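Local atomic coordinates of GDP-L-fucose synthase (Campylobacter jejuni subsp. jejuni serotype O:2, PDB entry 7M13), a protein that binds NADP(H) and acts as a GDP-D-glycero-L-gluco-heptose synthase, an oxidoreductase of capsular polysaccharide biosynthesis. Residues A20-A23 with L24-L28; N27-R31 with G32-L36; V37-T40 with R41-D45; S247-L250 with A251-A254. One frame throughout, in Å; residues are numbered along the deposited sequence.

Contact 1: A20-A23 with L24-L28; sequences AGTA and LVENL. With NAP (NADP nicotinamide-adenine-dinucleotide phosphate), chain E.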
loop_
_atom_site.group_PDB
_atom_site.type_symbol
_atom_site.label_atom_id
_atom_site.label_comp_id
_atom_site.label_asym_id
_atom_site.label_seq_id
_atom_site.Cartn_x
_atom_site.Cartn_y
_atom_site.Cartn_z
ATOM N N ALA B 20 2.826 0.293 -23.650
ATOM C CA ALA B 20 1.400 0.653 -23.575
ATOM C C ALA B 20 1.242 2.106 -24.011
ATOM O O ALA B 20 0.298 2.389 -24.735
ATOM C CB ALA B 20 0.862 0.421 -22.175
ATOM N N GLY B 21 2.123 3.002 -23.578
ATOM C CA GLY B 21 1.951 4.423 -23.890
ATOM C C GLY B 21 2.053 4.643 -25.385
ATOM O O GLY B 21 1.233 5.395 -25.918
ATOM N N THR B 22 3.001 3.976 -26.036
ATOM C CA THR B 22 3.174 4.170 -27.495
ATOM C C THR B 22 1.907 3.674 -28.192
ATOM O O THR B 22 1.441 4.323 -29.139
ATOM C CB THR B 22 4.421 3.458 -28.009
ATOM O OG1 THR B 22 5.575 4.015 -27.379
ATOM C CG2 THR B 22 4.502 3.580 -29.511
ATOM N N ALA B 23 1.377 2.500 -27.818
ATOM C CA ALA B 23 0.158 1.940 -28.401
ATOM C C ALA B 23 -1.038 2.868 -28.157
ATOM O O ALA B 23 -1.887 3.030 -29.037
ATOM C CB ALA B 23 -0.118 0.557 -27.847
ATOM N N LEU B 24 -1.148 3.481 -26.980
ATOM C CA LEU B 24 -2.280 4.384 -26.723
ATOM C C LEU B 24 -2.162 5.629 -27.615
ATOM O O LEU B 24 -3.195 6.040 -28.180
ATOM C CB LEU B 24 -2.311 4.767 -25.246
ATOM C CG LEU B 24 -3.001 3.747 -24.373
ATOM C CD1 LEU B 24 -2.566 3.955 -22.934
ATOM C CD2 LEU B 24 -4.502 3.849 -24.515
ATOM N N VAL B 25 -0.967 6.200 -27.696
ATOM C CA VAL B 25 -0.772 7.407 -28.551
ATOM C C VAL B 25 -1.217 7.045 -29.967
ATOM O O VAL B 25 -2.019 7.785 -30.536
ATOM C CB VAL B 25 0.662 7.943 -28.531
ATOM C CG1 VAL B 25 0.822 9.029 -29.597
ATOM C CG2 VAL B 25 1.099 8.493 -27.187
ATOM N N GLU B 26 -0.717 5.944 -30.523
ATOM C CA GLU B 26 -1.035 5.593 -31.945
ATOM C C GLU B 26 -2.526 5.303 -32.135
ATOM O O GLU B 26 -3.111 5.727 -33.153
ATOM C CB GLU B 26 -0.182 4.414 -32.399
ATOM C CG GLU B 26 1.273 4.789 -32.563
ATOM C CD GLU B 26 2.177 3.614 -32.900
ATOM O OE1 GLU B 26 1.710 2.442 -32.786
ATOM O OE2 GLU B 26 3.355 3.874 -33.234
ATOM N N ASN B 27 -3.145 4.535 -31.253
ATOM C CA ASN B 27 -4.563 4.139 -31.358
ATOM C C ASN B 27 -5.475 5.364 -31.153
ATOM O O ASN B 27 -6.467 5.499 -31.871
ATOM C CB ASN B 27 -4.886 3.023 -30.372
ATOM C CG ASN B 27 -4.542 1.685 -30.973
ATOM O OD1 ASN B 27 -5.327 1.193 -31.779
ATOM N ND2 ASN B 27 -3.351 1.172 -30.703
ATOM N N LEU B 28 -5.147 6.275 -30.234
ATOM C CA LEU B 28 -5.937 7.518 -30.061
ATOM C C LEU B 28 -5.842 8.367 -31.347
ATOM O O LEU B 28 -6.902 8.769 -31.796
ATOM C CB LEU B 28 -5.410 8.264 -28.839
ATOM C CG LEU B 28 -5.830 7.638 -27.516
ATOM C CD1 LEU B 28 -4.978 8.195 -26.410
ATOM C CD2 LEU B 28 -7.308 7.878 -27.244
HETATM P PA NAP E . 7.208 0.447 -19.923
HETATM O O1A NAP E . 8.150 -0.153 -18.921
HETATM O O2A NAP E . 7.359 0.010 -21.359
HETATM O O5B NAP E . 7.289 2.015 -19.937
HETATM C C5B NAP E . 7.238 2.760 -18.721
HETATM C C4B NAP E . 7.421 4.199 -19.089
HETATM O O4B NAP E . 7.273 4.970 -17.873
HETATM C C3B NAP E . 8.808 4.544 -19.671
HETATM O O3B NAP E . 8.648 5.217 -20.915
HETATM C C2B NAP E . 9.451 5.392 -18.580
HETATM O O2B NAP E . 10.268 6.452 -19.081
HETATM C C1B NAP E . 8.233 6.005 -17.898
HETATM N N9A NAP E . 8.535 6.415 -16.543
HETATM C C8A NAP E . 8.956 5.642 -15.505
HETATM N N7A NAP E . 9.262 6.320 -14.425
HETATM C C5A NAP E . 9.038 7.633 -14.781
HETATM C C6A NAP E . 9.195 8.837 -14.072
HETATM N N6A NAP E . 9.672 8.918 -12.825
HETATM N N1A NAP E . 8.890 9.976 -14.734
HETATM C C2A NAP E . 8.443 9.899 -15.994
HETATM N N3A NAP E . 8.266 8.820 -16.759
HETATM C C4A NAP E . 8.594 7.711 -16.085
HETATM O O3 NAP E . 5.711 0.160 -19.445
HETATM P PN NAP E . 4.676 -0.887 -20.028
HETATM O O1N NAP E . 5.353 -2.197 -20.139
HETATM O O2N NAP E . 4.068 -0.264 -21.222
HETATM O O5D NAP E . 3.605 -0.938 -18.827
HETATM C C5D NAP E . 2.481 -0.087 -18.827
HETATM C C4D NAP E . 1.665 -0.408 -17.607
HETATM O O4D NAP E . 1.176 -1.775 -17.690
HETATM C C3D NAP E . 2.419 -0.297 -16.275
HETATM O O3D NAP E . 1.550 0.177 -15.237
HETATM C C2D NAP E . 2.833 -1.724 -16.048
HETATM O O2D NAP E . 3.164 -2.015 -14.694
HETATM C C1D NAP E . 1.610 -2.479 -16.528
HETATM N N1N NAP E . 1.944 -3.885 -16.845
HETATM C C2N NAP E . 2.837 -4.209 -17.828
HETATM C C3N NAP E . 3.193 -5.497 -18.040
HETATM C C7N NAP E . 4.169 -5.905 -19.085
HETATM O O7N NAP E . 4.310 -7.120 -19.334
HETATM N N7N NAP E . 4.843 -4.947 -19.716
HETATM C C4N NAP E . 2.577 -6.557 -17.267
HETATM C C5N NAP E . 1.609 -6.147 -16.274
HETATM C C6N NAP E . 1.390 -4.888 -16.052
HETATM P P2B NAP E . 11.772 6.150 -19.594
HETATM O O1X NAP E . 11.567 5.511 -20.939
HETATM O O2X NAP E . 12.472 5.326 -18.606
HETATM O O3X NAP E . 12.408 7.551 -19.679
#
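L24 N donates to A20 O at 2.9 Å, the first of four i-to-i+4 backbone bonds that link 20-23 to 24-28, a local contact within helix 19-30. The helix is the first of the Rossmann fold: it joins strands 11-14 and 36-37 in a beta-alpha-beta unit, and the glycine-rich segment 15-21, predicted to bind NADP, leads into its first turn. L24 leans its CD1 back to 3.7 Å from A20 O, while its side chain packs on F65 and T67. V25 N bonds to G21 O. With V25 CG1 anti to the backbone N (chi1 171°), CG2 falls beside that N and approaches G21 O at 3.4 Å. E26 runs alongside T22, pointing the same way, and T22 CG2 lies 3.9 Å from E26 OE2; the polar ends separate, E26 OE2 to a salt bridge with K174 and T22 OG1 to G18 O. N27 grips A23 O twice, from opposite faces of the carbonyl plane: through its backbone N at 3.0 Å and through ND2 at 2.9 Å. A23 O lies nearly in the N27 amide plane, and D248 OD1 accepts a second bond from ND2, which should fix the amide's rotation. At the other end A20 N points almost straight (176°) at NAP O2N, 2.8 Å away. The amino-terminal turn thus offers a backbone N-H, and probably the favourable end of the helix dipole, to the cofactor's pyrophosphate.

Contact 2: N27-R31 with G32-L36; sequences NLQKR and GFNNL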
loop_
_atom_site.group_PDB
_atom_site.type_symbol
_atom_site.label_atom_id
_atom_site.label_comp_id
_atom_site.label_asym_id
_atom_site.label_seq_id
_atom_site.Cartn_x
_atom_site.Cartn_y
_atom_site.Cartn_z
ATOM N N ASN B 27 -3.145 4.535 -31.253
ATOM C CA ASN B 27 -4.563 4.139 -31.358
ATOM C C ASN B 27 -5.475 5.364 -31.153
ATOM O O ASN B 27 -6.467 5.499 -31.871
ATOM C CB ASN B 27 -4.886 3.023 -30.372
ATOM C CG ASN B 27 -4.542 1.685 -30.973
ATOM O OD1 ASN B 27 -5.327 1.193 -31.779
ATOM N ND2 ASN B 27 -3.351 1.172 -30.703
ATOM N N LEU B 28 -5.147 6.275 -30.234
ATOM C CA LEU B 28 -5.937 7.518 -30.061
ATOM C C LEU B 28 -5.842 8.367 -31.347
ATOM O O LEU B 28 -6.902 8.769 -31.796
ATOM C CB LEU B 28 -5.410 8.264 -28.839
ATOM C CG LEU B 28 -5.830 7.638 -27.516
ATOM C CD1 LEU B 28 -4.978 8.195 -26.410
ATOM C CD2 LEU B 28 -7.308 7.878 -27.244
ATOM N N GLN B 29 -4.639 8.582 -31.871
ATOM C CA GLN B 29 -4.459 9.410 -33.106
ATOM C C GLN B 29 -5.291 8.770 -34.224
ATOM O O GLN B 29 -6.004 9.498 -34.981
ATOM C CB GLN B 29 -2.979 9.566 -33.401
ATOM C CG GLN B 29 -2.314 10.563 -32.467
ATOM C CD GLN B 29 -0.811 10.623 -32.580
ATOM O OE1 GLN B 29 -0.155 9.681 -33.031
ATOM N NE2 GLN B 29 -0.249 11.709 -32.094
ATOM N N LYS B 30 -5.262 7.449 -34.343
ATOM C CA LYS B 30 -5.943 6.758 -35.473
ATOM C C LYS B 30 -7.463 6.977 -35.403
ATOM O O LYS B 30 -8.158 6.852 -36.445
ATOM C CB LYS B 30 -5.584 5.271 -35.500
ATOM C CG LYS B 30 -6.248 4.500 -36.636
ATOM C CD LYS B 30 -6.216 2.985 -36.505
ATOM C CE LYS B 30 -6.593 2.295 -37.801
ATOM N NZ LYS B 30 -5.802 1.055 -37.967
ATOM N N ARG B 31 -8.013 7.255 -34.229
ATOM C CA ARG B 31 -9.445 7.477 -33.984
ATOM C C ARG B 31 -9.775 8.979 -33.959
ATOM O O ARG B 31 -10.940 9.289 -33.667
ATOM C CB ARG B 31 -9.840 6.778 -32.681
ATOM C CG ARG B 31 -9.603 5.277 -32.740
ATOM C CD ARG B 31 -9.887 4.730 -31.368
ATOM N NE ARG B 31 -9.287 3.427 -31.179
ATOM C CZ ARG B 31 -9.854 2.462 -30.490
ATOM N NH1 ARG B 31 -11.043 2.649 -29.933
ATOM N NH2 ARG B 31 -9.245 1.296 -30.405
ATOM N N GLY B 32 -8.791 9.833 -34.194
ATOM C CA GLY B 32 -8.920 11.307 -34.293
ATOM C C GLY B 32 -8.744 12.036 -32.969
ATOM O O GLY B 32 -8.930 13.267 -32.945
ATOM N N PHE B 33 -8.325 11.330 -31.914
ATOM C CA PHE B 33 -8.074 11.952 -30.590
ATOM C C PHE B 33 -6.683 12.558 -30.639
ATOM O O PHE B 33 -5.691 11.878 -30.315
ATOM C CB PHE B 33 -8.205 10.934 -29.459
ATOM C CG PHE B 33 -9.588 10.401 -29.259
ATOM C CD1 PHE B 33 -10.514 11.053 -28.481
ATOM C CD2 PHE B 33 -10.003 9.234 -29.898
ATOM C CE1 PHE B 33 -11.794 10.559 -28.327
ATOM C CE2 PHE B 33 -11.270 8.717 -29.709
ATOM C CZ PHE B 33 -12.170 9.378 -28.926
ATOM N N ASN B 34 -6.564 13.781 -31.141
ATOM C CA ASN B 34 -5.250 14.341 -31.496
ATOM C C ASN B 34 -4.783 15.393 -30.485
ATOM O O ASN B 34 -3.665 15.824 -30.651
ATOM C CB ASN B 34 -5.267 14.904 -32.923
ATOM C CG ASN B 34 -5.242 13.780 -33.934
ATOM O OD1 ASN B 34 -4.408 12.882 -33.833
ATOM N ND2 ASN B 34 -6.105 13.830 -34.938
ATOM N N ASN B 35 -5.571 15.732 -29.454
ATOM C CA ASN B 35 -5.251 16.796 -28.468
ATOM C C ASN B 35 -4.561 16.132 -27.268
ATOM O O ASN B 35 -5.140 16.085 -26.172
ATOM C CB ASN B 35 -6.481 17.561 -28.014
ATOM C CG ASN B 35 -6.163 18.781 -27.180
ATOM O OD1 ASN B 35 -4.994 19.205 -27.127
ATOM N ND2 ASN B 35 -7.184 19.314 -26.528
ATOM N N LEU B 36 -3.397 15.583 -27.513
ATOM C CA LEU B 36 -2.641 14.806 -26.512
ATOM C C LEU B 36 -1.610 15.695 -25.863
ATOM O O LEU B 36 -1.027 16.592 -26.506
ATOM C CB LEU B 36 -1.979 13.605 -27.175
ATOM C CG LEU B 36 -2.887 12.702 -28.008
ATOM C CD1 LEU B 36 -2.103 11.528 -28.553
ATOM C CD2 LEU B 36 -4.130 12.250 -27.255
HETATM O O HOH W 1 -6.483 11.537 -36.702
HETATM O O HOH W 2 -1.694 14.152 -31.667
#
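L28 and Q29 meet G32 and F33 in a Schellman motif, a local contact that ends helix 19-30 and turns the chain toward strand 36-37 of the Rossmann sheet. The evidence is the positive phi of G32 (90°) together with two bonds back into the last turn. F33 N reaches L28 O at 2.9 Å, and G32 N reaches Q29 O, both from above the carbonyl planes. L28 O also accepts from R31 N, which comes from the opposite face to F33 N. The same oxygen sits in plane at the edge of the F33 ring, and R31 CB lies by that edge too, 3.7 Å from F33 CD2; the end of R31 leads away toward D252. Apolar packing continues inward, with L28 CD2 at 3.9 Å from F33 CB and L28 CD1 at 4.2 Å from L36 CD2, facing I13 of strand 11-14. On the outer side Q29 and N34 cross at about a right angle, their amide planes 48° apart. Two waters tie them together: one donates to Q29 O and accepts from N34 ND2, the other accepts from Q29 NE2 and donates to N34 O. N34 OD1, which neither water takes, lies 3.4 Å from Q29 CG.

Contact 3: V37-T40 with R41-D45; sequences VLKT and RQELD. With NAP (NADP nicotinamide-adenine-dinucleotide phosphate), chain E.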
loop_
_atom_site.group_PDB
_atom_site.type_symbol
_atom_site.label_atom_id
_atom_site.label_comp_id
_atom_site.label_asym_id
_atom_site.label_seq_id
_atom_site.Cartn_x
_atom_site.Cartn_y
_atom_site.Cartn_z
ATOM N N VAL B 37 -1.324 15.409 -24.598
ATOM C CA VAL B 37 -0.198 16.089 -23.917
ATOM C C VAL B 37 0.718 14.983 -23.436
ATOM O O VAL B 37 0.221 13.994 -22.815
ATOM C CB VAL B 37 -0.665 17.076 -22.831
ATOM C CG1 VAL B 37 -1.571 16.438 -21.799
ATOM C CG2 VAL B 37 0.526 17.756 -22.165
ATOM N N LEU B 38 1.976 15.089 -23.815
ATOM C CA LEU B 38 3.010 14.047 -23.701
ATOM C C LEU B 38 4.239 14.700 -23.074
ATOM O O LEU B 38 4.657 15.749 -23.552
ATOM C CB LEU B 38 3.296 13.474 -25.085
ATOM C CG LEU B 38 2.103 12.988 -25.905
ATOM C CD1 LEU B 38 2.572 12.576 -27.291
ATOM C CD2 LEU B 38 1.375 11.833 -25.221
ATOM N N LYS B 39 4.751 14.150 -21.988
ATOM C CA LYS B 39 5.974 14.651 -21.316
ATOM C C LYS B 39 6.980 13.513 -21.194
ATOM O O LYS B 39 6.650 12.449 -20.629
ATOM C CB LYS B 39 5.615 15.239 -19.953
ATOM C CG LYS B 39 4.681 16.423 -20.003
ATOM C CD LYS B 39 5.357 17.668 -20.552
ATOM C CE LYS B 39 4.460 18.877 -20.473
ATOM N NZ LYS B 39 5.061 20.058 -21.138
ATOM N N THR B 40 8.220 13.724 -21.647
ATOM C CA THR B 40 9.304 12.760 -21.371
ATOM C C THR B 40 9.659 12.835 -19.883
ATOM O O THR B 40 9.283 13.837 -19.228
ATOM C CB THR B 40 10.533 13.048 -22.234
ATOM O OG1 THR B 40 11.025 14.319 -21.797
ATOM C CG2 THR B 40 10.207 13.075 -23.713
ATOM N N ARG B 41 10.384 11.837 -19.399
ATOM C CA ARG B 41 10.926 11.805 -18.021
ATOM C C ARG B 41 11.773 13.063 -17.792
ATOM O O ARG B 41 11.689 13.648 -16.708
ATOM C CB ARG B 41 11.743 10.531 -17.801
ATOM C CG ARG B 41 12.443 10.506 -16.455
ATOM C CD ARG B 41 13.448 9.374 -16.303
ATOM N NE ARG B 41 12.912 8.040 -16.539
ATOM C CZ ARG B 41 12.556 7.176 -15.588
ATOM N NH1 ARG B 41 12.602 7.508 -14.320
ATOM N NH2 ARG B 41 12.124 5.973 -15.910
ATOM N N GLN B 42 12.552 13.472 -18.798
ATOM C CA GLN B 42 13.422 14.675 -18.703
ATOM C C GLN B 42 12.556 15.918 -18.496
ATOM O O GLN B 42 12.980 16.825 -17.753
ATOM C CB GLN B 42 14.319 14.746 -19.938
ATOM C CG GLN B 42 15.377 13.649 -19.966
ATOM C CD GLN B 42 14.883 12.242 -20.232
ATOM O OE1 GLN B 42 15.399 11.271 -19.671
ATOM N NE2 GLN B 42 13.889 12.093 -21.100
ATOM N N GLU B 43 11.398 16.001 -19.157
ATOM C CA GLU B 43 10.473 17.142 -19.043
ATOM C C GLU B 43 9.719 17.099 -17.710
ATOM O O GLU B 43 9.322 18.156 -17.231
ATOM C CB GLU B 43 9.464 17.160 -20.185
ATOM C CG GLU B 43 10.089 17.505 -21.519
ATOM C CD GLU B 43 9.106 17.463 -22.668
ATOM O OE1 GLU B 43 8.979 18.492 -23.359
ATOM O OE2 GLU B 43 8.484 16.397 -22.890
ATOM N N LEU B 44 9.362 15.901 -17.247
ATOM C CA LEU B 44 8.500 15.762 -16.048
ATOM C C LEU B 44 8.862 14.459 -15.333
ATOM O O LEU B 44 8.588 13.357 -15.848
ATOM C CB LEU B 44 7.023 15.788 -16.454
ATOM C CG LEU B 44 5.983 15.520 -15.357
ATOM C CD1 LEU B 44 6.098 16.541 -14.245
ATOM C CD2 LEU B 44 4.599 15.507 -15.979
ATOM N N ASP B 45 9.538 14.584 -14.199
ATOM C CA ASP B 45 9.863 13.442 -13.320
ATOM C C ASP B 45 8.635 13.128 -12.466
ATOM O O ASP B 45 8.299 13.928 -11.584
ATOM C CB ASP B 45 11.054 13.779 -12.440
ATOM C CG ASP B 45 11.438 12.646 -11.497
ATOM O OD1 ASP B 45 10.847 11.504 -11.572
ATOM O OD2 ASP B 45 12.354 12.888 -10.667
HETATM P PA NAP E . 7.208 0.447 -19.923
HETATM O O1A NAP E . 8.150 -0.153 -18.921
HETATM O O2A NAP E . 7.359 0.010 -21.359
HETATM O O5B NAP E . 7.289 2.015 -19.937
HETATM C C5B NAP E . 7.238 2.760 -18.721
HETATM C C4B NAP E . 7.421 4.199 -19.089
HETATM O O4B NAP E . 7.273 4.970 -17.873
HETATM C C3B NAP E . 8.808 4.544 -19.671
HETATM O O3B NAP E . 8.648 5.217 -20.915
HETATM C C2B NAP E . 9.451 5.392 -18.580
HETATM O O2B NAP E . 10.268 6.452 -19.081
HETATM C C1B NAP E . 8.233 6.005 -17.898
HETATM N N9A NAP E . 8.535 6.415 -16.543
HETATM C C8A NAP E . 8.956 5.642 -15.505
HETATM N N7A NAP E . 9.262 6.320 -14.425
HETATM C C5A NAP E . 9.038 7.633 -14.781
HETATM C C6A NAP E . 9.195 8.837 -14.072
HETATM N N6A NAP E . 9.672 8.918 -12.825
HETATM N N1A NAP E . 8.890 9.976 -14.734
HETATM C C2A NAP E . 8.443 9.899 -15.994
HETATM N N3A NAP E . 8.266 8.820 -16.759
HETATM C C4A NAP E . 8.594 7.711 -16.085
HETATM O O3 NAP E . 5.711 0.160 -19.445
HETATM P PN NAP E . 4.676 -0.887 -20.028
HETATM O O1N NAP E . 5.353 -2.197 -20.139
HETATM O O2N NAP E . 4.068 -0.264 -21.222
HETATM O O5D NAP E . 3.605 -0.938 -18.827
HETATM C C5D NAP E . 2.481 -0.087 -18.827
HETATM C C4D NAP E . 1.665 -0.408 -17.607
HETATM O O4D NAP E . 1.176 -1.775 -17.690
HETATM C C3D NAP E . 2.419 -0.297 -16.275
HETATM O O3D NAP E . 1.550 0.177 -15.237
HETATM C C2D NAP E . 2.833 -1.724 -16.048
HETATM O O2D NAP E . 3.164 -2.015 -14.694
HETATM C C1D NAP E . 1.610 -2.479 -16.528
HETATM N N1N NAP E . 1.944 -3.885 -16.845
HETATM C C2N NAP E . 2.837 -4.209 -17.828
HETATM C C3N NAP E . 3.193 -5.497 -18.040
HETATM C C7N NAP E . 4.169 -5.905 -19.085
HETATM O O7N NAP E . 4.310 -7.120 -19.334
HETATM N N7N NAP E . 4.843 -4.947 -19.716
HETATM C C4N NAP E . 2.577 -6.557 -17.267
HETATM C C5N NAP E . 1.609 -6.147 -16.274
HETATM C C6N NAP E . 1.390 -4.888 -16.052
HETATM P P2B NAP E . 11.772 6.150 -19.594
HETATM O O1X NAP E . 11.567 5.511 -20.939
HETATM O O2X NAP E . 12.472 5.326 -18.606
HETATM O O3X NAP E . 12.408 7.551 -19.679
HETATM O O HOH W 3 6.948 12.430 -17.766
HETATM O O HOH W 4 7.369 20.166 -18.546
#
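T40 turns OG1 between its backbone N and carbonyl carbon (chi1 66°), while E43 sends CG back beside its own N and stays extended beyond it; these torsions let the two residues answer each other. E43 N donates to T40 OG1 at 3.2 Å, and in return T40 N donates to E43 OE2 at 3.0 Å, using the anti lone pair of the carboxylate oxygen. T40 O takes L44 N at 2.9 Å in the carbonyl plane; E43 N to T40 OG1 and L44 N to T40 O together make an ST motif, with 41-43 in helical backbone angles. Beside the turn, K39 CB packs on L44 CB at 3.8 Å, next to F55 of helix 49-59. This turn follows the second strand of the Rossmann fold, the place where NADP-dependent members commonly recognise the adenosine 2'-phosphate. R41, bent at chi3 (-55°), brings its guanidinium edge to that phosphate: NH2 bonds to NAP O2X at 2.8 Å and NE to NAP O3X at 3.2 Å, with the phosphorus in the guanidinium plane. One guanidinium face carries NAP C5A of the adenine, 3.4 Å above the plane and offset toward the rim. D45 OD1 accepts from NAP N6A at 3.1 Å and also from V47 N.

Contact 4: S247-L250 with A251-A254; sequences SDDL and ADVA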
loop_
_atom_site.group_PDB
_atom_site.type_symbol
_atom_site.label_atom_id
_atom_site.label_comp_id
_atom_site.label_asym_id
_atom_site.label_seq_id
_atom_site.Cartn_x
_atom_site.Cartn_y
_atom_site.Cartn_z
ATOM N N SER B 247 -0.544 -4.924 -27.180
ATOM C CA SER B 247 -0.743 -3.519 -26.770
ATOM C C SER B 247 -1.867 -2.837 -27.570
ATOM O O SER B 247 -2.438 -1.871 -27.032
ATOM C CB SER B 247 0.524 -2.788 -26.805
ATOM O OG SER B 247 1.056 -2.809 -28.125
ATOM N N ASP B 248 -2.230 -3.290 -28.775
ATOM C CA ASP B 248 -3.416 -2.731 -29.465
ATOM C C ASP B 248 -4.699 -3.137 -28.735
ATOM O O ASP B 248 -5.644 -2.337 -28.705
ATOM C CB ASP B 248 -3.489 -3.130 -30.940
ATOM C CG ASP B 248 -2.525 -2.388 -31.844
ATOM O OD1 ASP B 248 -1.949 -1.363 -31.406
ATOM O OD2 ASP B 248 -2.355 -2.864 -32.989
ATOM N N ASP B 249 -4.759 -4.368 -28.211
ATOM C CA ASP B 249 -5.890 -4.832 -27.385
ATOM C C ASP B 249 -5.888 -4.058 -26.059
ATOM O O ASP B 249 -6.981 -3.671 -25.636
ATOM C CB ASP B 249 -5.873 -6.352 -27.202
ATOM C CG ASP B 249 -6.687 -7.134 -28.245
ATOM O OD1 ASP B 249 -7.648 -6.561 -28.826
ATOM O OD2 ASP B 249 -6.377 -8.323 -28.433
ATOM N N LEU B 250 -4.729 -3.820 -25.451
ATOM C CA LEU B 250 -4.657 -2.988 -24.230
ATOM C C LEU B 250 -5.183 -1.582 -24.550
ATOM O O LEU B 250 -6.038 -1.057 -23.822
ATOM C CB LEU B 250 -3.229 -2.943 -23.687
ATOM C CG LEU B 250 -3.092 -2.089 -22.438
ATOM C CD1 LEU B 250 -1.941 -2.574 -21.578
ATOM C CD2 LEU B 250 -2.926 -0.622 -22.792
ATOM N N ALA B 251 -4.735 -0.983 -25.659
ATOM C CA ALA B 251 -5.205 0.368 -26.013
ATOM C C ALA B 251 -6.714 0.332 -26.240
ATOM O O ALA B 251 -7.451 1.194 -25.742
ATOM C CB ALA B 251 -4.461 0.868 -27.215
ATOM N N ASP B 252 -7.213 -0.681 -26.954
ATOM C CA ASP B 252 -8.670 -0.789 -27.247
ATOM C C ASP B 252 -9.472 -0.847 -25.946
ATOM O O ASP B 252 -10.484 -0.141 -25.845
ATOM C CB ASP B 252 -9.058 -2.031 -28.052
ATOM C CG ASP B 252 -8.789 -1.924 -29.539
ATOM O OD1 ASP B 252 -8.435 -0.808 -29.976
ATOM O OD2 ASP B 252 -8.954 -2.958 -30.243
ATOM N N VAL B 253 -9.077 -1.695 -24.994
ATOM C CA VAL B 253 -9.895 -1.849 -23.759
ATOM C C VAL B 253 -9.725 -0.586 -22.902
ATOM O O VAL B 253 -10.674 -0.182 -22.252
ATOM C CB VAL B 253 -9.644 -3.150 -22.956
ATOM C CG1 VAL B 253 -8.234 -3.244 -22.401
ATOM C CG2 VAL B 253 -10.692 -3.331 -21.875
ATOM N N ALA B 254 -8.546 0.030 -22.913
ATOM C CA ALA B 254 -8.350 1.288 -22.162
ATOM C C ALA B 254 -9.252 2.381 -22.715
ATOM O O ALA B 254 -9.938 3.088 -21.938
ATOM C CB ALA B 254 -6.892 1.666 -22.175
HETATM O O HOH W 5 -9.888 -5.082 -28.803
HETATM O O HOH W 6 -7.186 -4.825 -31.065
#
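D249 OD1, which comes within 4.1 Å of D252 OD2, is gripped by the backbone N of K332 and by two waters, one donating at 2.7 Å. These residues belong to the first two turns of helix 247-260, which follows strand 241-246 and packs beside helix 19-30 on the Rossmann sheet. The two carboxylates cross with their planes 65° apart; one water donates to both oxygens and the second lies within bonding distance of both, which would probably ease the like charges. D252 OD1 also faces the R31 guanidinium at the end of helix 19-30, though D252 has two conformers and the detail at its end is doubtful. D249 OD2 is held by I333 N, so the D249 carboxylate as a whole ties the helix to the chain around 332-333. The turns themselves are regular: A251 N donates to S247 O at 2.8 Å, and D252 N, V253 N and A254 N continue the pattern to D248 O, D249 O and L250 O. L250, with CG anti to its backbone N (chi1 179°), carries CD2 back to 3.4 Å from A251 N, and its side chain meets F109 and L170, both cofactor-binding residues. V253 CG1 leans on L250 O at 3.4 Å.

Overall arrangement
Contacts 1 and 4 lie deeper in the fold, their centres 8 Å apart, where helices 19-30 and 247-260 pack side by side; A23 and N27 of the first meet S247, D248 and A251 of the second. Contact 2 shares N27 and L28 with contact 1 at the helix's capped end, buried around L28 and F33 but water-bridged outside, while surface contact 3 follows directly. V25 touches L36 of contact 2 and L38 of contact 3. Regular helix bonds dominate contacts 1 and 4; two carbonyls close contact 2, and contact 3 adds the T40 and E43 side chains. Contacts 1 and 3 hold different parts of NAP: pyrophosphate by a backbone N-H, adenosine 2'-phosphate and adenine by side chains.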